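Local coordinates for endoglucanase (PDB 2C4X), which probably hydrolyses cellulose within the cellulosome, this piece being its C-terminal PKD domain and its CBM44 module, which binds beta-glucan chains, xyloglucan among them, at residues Q182-P187 against P228-I233; Y44-G49 against P59-K64. The protein carries 1 engineered substitution. All blocks are in the same frame, centred on the assembly; numbering follows the deposited sequence.

Contact 1: residues Q182-P187 against P228-I233; sequences QPYIMP and PQQMGI
The ring of Tyr-184 lies over the backbone of Gly-232 and reaches Gln-230 with its far end, on one face of an antiparallel sheet of the CBM44 beta-sandwich, across two neighbouring strands. Tyr-184 faces Gly-232, and Met-186 faces Gln-230, as hydrogen-bonded pairs, each closed by two backbone bonds. The shortest of the four runs from Met-186 N to Gln-230 O, 2.6 Å. A chi1 of 70° sets CG of Tyr-184 between its own N and carbonyl carbon and tips the ring across the neighbouring strand, where CA of Gly-232 makes a CH-pi contact 4.0 Å from the ring centroid. Trp-197 also stacks with this ring. Gln-230 is extended, its amide turned 60° from the tyrosine plane; NE2 is held by Asp-155, which would help fix the rotation of the amide. On the other face Ile-185, Met-231 and Ile-233 point into the sandwich, the last two packing on strand 165-172 of the second sheet. The bent end of Met-186 brings CE to 3.3 Å from Gln-230 OE1, the same oxygen that accepts from Tyr-184 OH at 2.6 Å, on a lone pair in the carbonyl plane.

Contact 2: residues Y44-G49 against P59-K64; sequences YVWDFG and PTITYK. Engineered in segment 44-49: Val-45 (natural residue Ala).
Phe-48 and Tyr-63 lay their rings face to face, and the phenylalanine can be followed atom by atom across the stack. With CG anti to the carbonyl carbon (chi1 -63°), the side chain is directed at strand 60-63. CB already rests on the far ring, 3.6 Å from Tyr-63 CE2. CG lies over the middle of that ring, and CD2 comes to 3.6 Å from Tyr-63 CE1, while CD1 is over CG and CD2 of the tyrosine. Beyond them, CE1 meets Tyr-63 CB and CE2 meets Tyr-63 CD1. The planes are only 2° apart and the ring centroids of Phe-48 and Tyr-63 3.9 Å, so the rings form an offset (parallel-displaced) stack, slid by about a bond length. CZ, at the tip, finds Ile-61 CG2 at 4.0 Å, in the plane of the ring and thus at its edge.

The two strands belong to the two opposed sheets of the PKD domain, a small beta-sandwich, and run in roughly the same direction without sharing backbone bonds. Phe-48 belongs to the Trp-Asp-Phe-Gly run characteristic of PKD domains. Here Asp-47 OD1 accepts from Gly-49 N at 2.9 Å, an Asx turn that bends the chain as strand 41-47 ends, and Asp-50 just beyond binds the hydroxyl of Tyr-63.

The same Ile-61 methyl, CG2, also sits over the face of Trp-46, 3.7 Å from the centroid of its five-membered ring. Phe-14 meets Trp-46 edge to face. In the indole plane, NE1 donates to a water at 2.7 Å; that water makes a weak bond to Thr-60 O. At the other end of the row, Pro-59 CA stands almost squarely above the Tyr-44 ring, 3.7 Å from its centroid, while Pro-59 CB reaches toward CZ and OH.

From the N terminus, the chain first forms the PKD domain, where contact 2 closes a short loop: residues 50-58, with the edge strand 53-56, carry it from one sheet across to the other. It then completes that domain and passes into the CBM44 module. There contact 1 closes a longer excursion, residues 188-227, which includes strands 198-203 and 211-218, one in each sheet of the module. The loops lie in series, neither nested nor crossing. The centres of contact 1 and contact 2 are about 44 Å apart, on opposite sides of the chain's centre. Contact 2 ties sheet to sheet inside one sandwich, whereas contact 1 joins neighbouring strands within a sheet of the other.

Contact 1: residues Q182-P187 against P228-I233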
loop_
_atom_site.group_PDB
_atom_site.type_symbol
_atom_site.label_atom_id
_atom_site.label_comp_id
_atom_site.label_asym_id
_atom_site.label_seq_id
_atom_site.Cartn_x
_atom_site.Cartn_y
_atom_site.Cartn_z
ATOM N N GLN A 182 4.166 16.825 -2.616
ATOM C CA GLN A 182 3.818 16.416 -1.258
ATOM C C GLN A 182 2.344 16.097 -1.038
ATOM O O GLN A 182 1.490 16.982 -1.178
ATOM C CB GLN A 182 4.321 17.429 -0.213
ATOM C CG GLN A 182 3.744 18.834 -0.291
ATOM C CD GLN A 182 4.416 19.779 0.688
ATOM O OE1 GLN A 182 4.960 19.347 1.709
ATOM N NE2 GLN A 182 4.386 21.079 0.385
ATOM N N PRO A 183 2.048 14.837 -0.656
ATOM C CA PRO A 183 0.720 14.536 -0.131
ATOM C C PRO A 183 0.561 15.319 1.166
ATOM O O PRO A 183 1.543 15.492 1.902
ATOM C CB PRO A 183 0.787 13.042 0.191
ATOM C CG PRO A 183 1.981 12.533 -0.541
ATOM C CD PRO A 183 2.934 13.657 -0.635
ATOM N N TYR A 184 -0.648 15.800 1.428
ATOM C CA TYR A 184 -0.903 16.547 2.636
ATOM C C TYR A 184 -2.287 16.286 3.178
ATOM O O TYR A 184 -3.195 15.850 2.461
ATOM C CB TYR A 184 -0.713 18.055 2.409
ATOM C CG TYR A 184 -1.771 18.691 1.526
ATOM C CD1 TYR A 184 -2.960 19.206 2.072
ATOM C CD2 TYR A 184 -1.563 18.817 0.152
ATOM C CE1 TYR A 184 -3.923 19.803 1.265
ATOM C CE2 TYR A 184 -2.517 19.408 -0.663
ATOM C CZ TYR A 184 -3.692 19.895 -0.109
ATOM O OH TYR A 184 -4.614 20.491 -0.943
ATOM N N ILE A 185 -2.424 16.543 4.468
ATOM C CA ILE A 185 -3.732 16.651 5.094
ATOM C C ILE A 185 -3.737 17.894 5.972
ATOM O O ILE A 185 -2.817 18.126 6.777
ATOM C CB ILE A 185 -4.158 15.378 5.861
ATOM C CG1 ILE A 185 -5.639 15.494 6.265
ATOM C CG2 ILE A 185 -3.246 15.123 7.073
ATOM C CD1 ILE A 185 -6.331 14.202 6.489
HETATM N N MSE A 186 -4.765 18.709 5.781
HETATM C CA MSE A 186 -4.845 20.010 6.391
HETATM C C MSE A 186 -6.163 20.166 7.155
HETATM O O MSE A 186 -7.158 20.622 6.586
HETATM C CB MSE A 186 -4.693 21.087 5.304
HETATM C CG MSE A 186 -4.708 22.509 5.820
HETATM SE SE MSE A 186 -4.217 23.837 4.452
HETATM C CE MSE A 186 -5.438 23.266 3.071
ATOM N N PRO A 187 -6.188 19.741 8.437
ATOM C CA PRO A 187 -7.313 20.087 9.310
ATOM C C PRO A 187 -7.356 21.588 9.577
ATOM O O PRO A 187 -6.309 22.248 9.640
ATOM C CB PRO A 187 -7.015 19.331 10.610
ATOM C CG PRO A 187 -5.954 18.343 10.266
ATOM C CD PRO A 187 -5.189 18.911 9.134
ATOM N N PRO A 228 -13.004 20.053 10.122
ATOM C CA PRO A 228 -13.009 19.654 8.718
ATOM C C PRO A 228 -11.572 19.542 8.197
ATOM O O PRO A 228 -10.661 20.186 8.742
ATOM C CB PRO A 228 -13.785 20.779 8.022
ATOM C CG PRO A 228 -13.778 21.922 8.973
ATOM C CD PRO A 228 -13.740 21.313 10.340
ATOM N N GLN A 229 -11.371 18.702 7.182
ATOM C CA GLN A 229 -10.034 18.398 6.674
ATOM C C GLN A 229 -9.961 18.549 5.166
ATOM O O GLN A 229 -10.888 18.148 4.445
ATOM C CB GLN A 229 -9.649 16.959 7.034
ATOM C CG GLN A 229 -9.715 16.631 8.509
ATOM C CD GLN A 229 -9.666 15.133 8.786
ATOM O OE1 GLN A 229 -9.854 14.312 7.884
ATOM N NE2 GLN A 229 -9.434 14.773 10.039
ATOM N N GLN A 230 -8.868 19.132 4.683
ATOM C CA GLN A 230 -8.543 19.063 3.265
ATOM C C GLN A 230 -7.393 18.084 3.082
ATOM O O GLN A 230 -6.344 18.236 3.711
ATOM C CB GLN A 230 -8.171 20.438 2.715
ATOM C CG GLN A 230 -7.904 20.444 1.215
ATOM C CD GLN A 230 -7.540 21.817 0.707
ATOM O OE1 GLN A 230 -6.458 22.013 0.150
ATOM N NE2 GLN A 230 -8.437 22.785 0.904
HETATM N N MSE A 231 -7.598 17.069 2.244
HETATM C CA MSE A 231 -6.537 16.136 1.882
HETATM C C MSE A 231 -6.178 16.336 0.409
HETATM O O MSE A 231 -7.051 16.579 -0.420
HETATM C CB MSE A 231 -7.001 14.701 2.134
HETATM C CG MSE A 231 -5.976 13.604 1.853
HETATM SE SE MSE A 231 -6.757 11.785 2.116
HETATM C CE MSE A 231 -7.765 11.660 0.491
ATOM N N GLY A 232 -4.903 16.244 0.072
ATOM C CA GLY A 232 -4.546 16.319 -1.336
ATOM C C GLY A 232 -3.088 16.080 -1.644
ATOM O O GLY A 232 -2.337 15.566 -0.822
ATOM N N ILE A 233 -2.708 16.435 -2.863
ATOM C CA ILE A 233 -1.323 16.431 -3.268
ATOM C C ILE A 233 -0.990 17.820 -3.793
ATOM O O ILE A 233 -1.743 18.392 -4.593
ATOM C CB ILE A 233 -1.035 15.339 -4.329
ATOM C CG1 ILE A 233 -1.393 13.958 -3.773
ATOM C CG2 ILE A 233 0.438 15.381 -4.763
ATOM C CD1 ILE A 233 -1.691 12.950 -4.835
#

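Contact 2: residues Y44-G49 against P59-K64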
loop_
_atom_site.group_PDB
_atom_site.type_symbol
_atom_site.label_atom_id
_atom_site.label_comp_id
_atom_site.label_asym_id
_atom_site.label_seq_id
_atom_site.Cartn_x
_atom_site.Cartn_y
_atom_site.Cartn_z
ATOM N N TYR A 44 4.779 -32.805 8.161
ATOM C CA TYR A 44 4.723 -31.354 8.141
ATOM C C TYR A 44 3.256 -30.997 8.215
ATOM O O TYR A 44 2.464 -31.479 7.398
ATOM C CB TYR A 44 5.297 -30.826 6.816
ATOM C CG TYR A 44 6.721 -31.253 6.541
ATOM C CD1 TYR A 44 7.003 -32.528 6.027
ATOM C CD2 TYR A 44 7.793 -30.387 6.792
ATOM C CE1 TYR A 44 8.290 -32.927 5.793
ATOM C CE2 TYR A 44 9.089 -30.777 6.551
ATOM C CZ TYR A 44 9.334 -32.054 6.053
ATOM O OH TYR A 44 10.619 -32.461 5.800
ATOM N N VAL A 45 2.890 -30.165 9.187
ATOM C CA VAL A 45 1.503 -29.737 9.367
ATOM C C VAL A 45 1.453 -28.214 9.181
ATOM O O VAL A 45 2.220 -27.487 9.808
ATOM C CB VAL A 45 0.951 -30.140 10.759
ATOM C CG1 VAL A 45 -0.485 -29.624 10.959
ATOM C CG2 VAL A 45 0.994 -31.666 10.940
ATOM N N TRP A 46 0.567 -27.758 8.301
ATOM C CA TRP A 46 0.471 -26.346 7.920
ATOM C C TRP A 46 -0.873 -25.757 8.324
ATOM O O TRP A 46 -1.917 -26.388 8.118
ATOM C CB TRP A 46 0.578 -26.213 6.403
ATOM C CG TRP A 46 1.859 -26.720 5.811
ATOM C CD1 TRP A 46 2.117 -27.987 5.365
ATOM C CD2 TRP A 46 3.045 -25.960 5.571
ATOM N NE1 TRP A 46 3.400 -28.066 4.875
ATOM C CE2 TRP A 46 3.997 -26.840 4.996
ATOM C CE3 TRP A 46 3.412 -24.626 5.817
ATOM C CZ2 TRP A 46 5.279 -26.424 4.630
ATOM C CZ3 TRP A 46 4.689 -24.212 5.459
ATOM C CH2 TRP A 46 5.610 -25.114 4.871
ATOM N N ASP A 47 -0.841 -24.548 8.883
ATOM C CA ASP A 47 -2.046 -23.766 9.114
ATOM C C ASP A 47 -1.859 -22.522 8.251
ATOM O O ASP A 47 -0.939 -21.737 8.477
ATOM C CB ASP A 47 -2.202 -23.419 10.603
ATOM C CG ASP A 47 -3.457 -22.607 10.898
ATOM O OD1 ASP A 47 -3.876 -21.770 10.073
ATOM O OD2 ASP A 47 -4.033 -22.792 11.985
ATOM N N PHE A 48 -2.726 -22.361 7.252
ATOM C CA PHE A 48 -2.560 -21.304 6.251
ATOM C C PHE A 48 -3.106 -19.944 6.710
ATOM O O PHE A 48 -2.906 -18.931 6.039
ATOM C CB PHE A 48 -3.134 -21.767 4.898
ATOM C CG PHE A 48 -2.412 -22.961 4.334
ATOM C CD1 PHE A 48 -1.130 -22.819 3.787
ATOM C CD2 PHE A 48 -2.990 -24.232 4.383
ATOM C CE1 PHE A 48 -0.442 -23.918 3.292
ATOM C CE2 PHE A 48 -2.299 -25.343 3.887
ATOM C CZ PHE A 48 -1.024 -25.170 3.332
ATOM N N GLY A 49 -3.734 -19.934 7.889
ATOM C CA GLY A 49 -4.225 -18.714 8.520
ATOM C C GLY A 49 -5.586 -18.223 8.063
ATOM O O GLY A 49 -6.048 -17.189 8.531
ATOM N N PRO A 59 8.419 -31.975 2.294
ATOM C CA PRO A 59 8.518 -30.583 2.765
ATOM C C PRO A 59 7.905 -29.453 1.912
ATOM O O PRO A 59 7.907 -28.300 2.349
ATOM C CB PRO A 59 10.032 -30.369 2.934
ATOM C CG PRO A 59 10.693 -31.395 2.114
ATOM C CD PRO A 59 9.701 -32.473 1.754
ATOM N N THR A 60 7.380 -29.741 0.729
ATOM C CA THR A 60 6.705 -28.672 -0.015
ATOM C C THR A 60 5.187 -28.875 -0.104
ATOM O O THR A 60 4.680 -29.988 0.028
ATOM C CB THR A 60 7.305 -28.419 -1.424
ATOM O OG1 THR A 60 6.864 -29.443 -2.317
ATOM C CG2 THR A 60 8.841 -28.374 -1.390
ATOM N N ILE A 61 4.469 -27.772 -0.298
ATOM C CA ILE A 61 3.023 -27.788 -0.451
ATOM C C ILE A 61 2.667 -26.527 -1.232
ATOM O O ILE A 61 3.357 -25.512 -1.131
ATOM C CB ILE A 61 2.269 -27.876 0.929
ATOM C CG1 ILE A 61 0.809 -28.327 0.727
ATOM C CG2 ILE A 61 2.353 -26.545 1.722
ATOM C CD1 ILE A 61 0.136 -28.965 1.962
ATOM N N THR A 62 1.623 -26.605 -2.042
ATOM C CA THR A 62 1.147 -25.431 -2.758
ATOM C C THR A 62 -0.253 -25.060 -2.273
ATOM O O THR A 62 -1.036 -25.933 -1.865
ATOM C CB THR A 62 1.245 -25.594 -4.320
ATOM O OG1 THR A 62 0.910 -24.357 -4.959
ATOM C CG2 THR A 62 0.321 -26.691 -4.839
ATOM N N TYR A 63 -0.550 -23.765 -2.307
ATOM C CA TYR A 63 -1.764 -23.218 -1.720
ATOM C C TYR A 63 -2.206 -21.925 -2.422
ATOM O O TYR A 63 -1.372 -21.163 -2.904
ATOM C CB TYR A 63 -1.563 -22.970 -0.210
ATOM C CG TYR A 63 -2.868 -22.782 0.514
ATOM C CD1 TYR A 63 -3.711 -23.867 0.747
ATOM C CD2 TYR A 63 -3.292 -21.513 0.920
ATOM C CE1 TYR A 63 -4.927 -23.707 1.373
ATOM C CE2 TYR A 63 -4.513 -21.341 1.560
ATOM C CZ TYR A 63 -5.324 -22.441 1.783
ATOM O OH TYR A 63 -6.548 -22.300 2.400
ATOM N N LYS A 64 -3.520 -21.690 -2.459
ATOM C CA LYS A 64 -4.111 -20.484 -3.042
ATOM C C LYS A 64 -5.022 -19.807 -2.028
ATOM O O LYS A 64 -5.830 -20.474 -1.379
ATOM C CB LYS A 64 -4.958 -20.842 -4.275
ATOM C CG LYS A 64 -4.209 -21.514 -5.400
ATOM C CD LYS A 64 -5.138 -21.896 -6.549
ATOM C CE LYS A 64 -5.651 -23.310 -6.394
ATOM N NZ LYS A 64 -6.441 -23.774 -7.595
HETATM O O HOH W 1 4.710 -29.806 3.289
#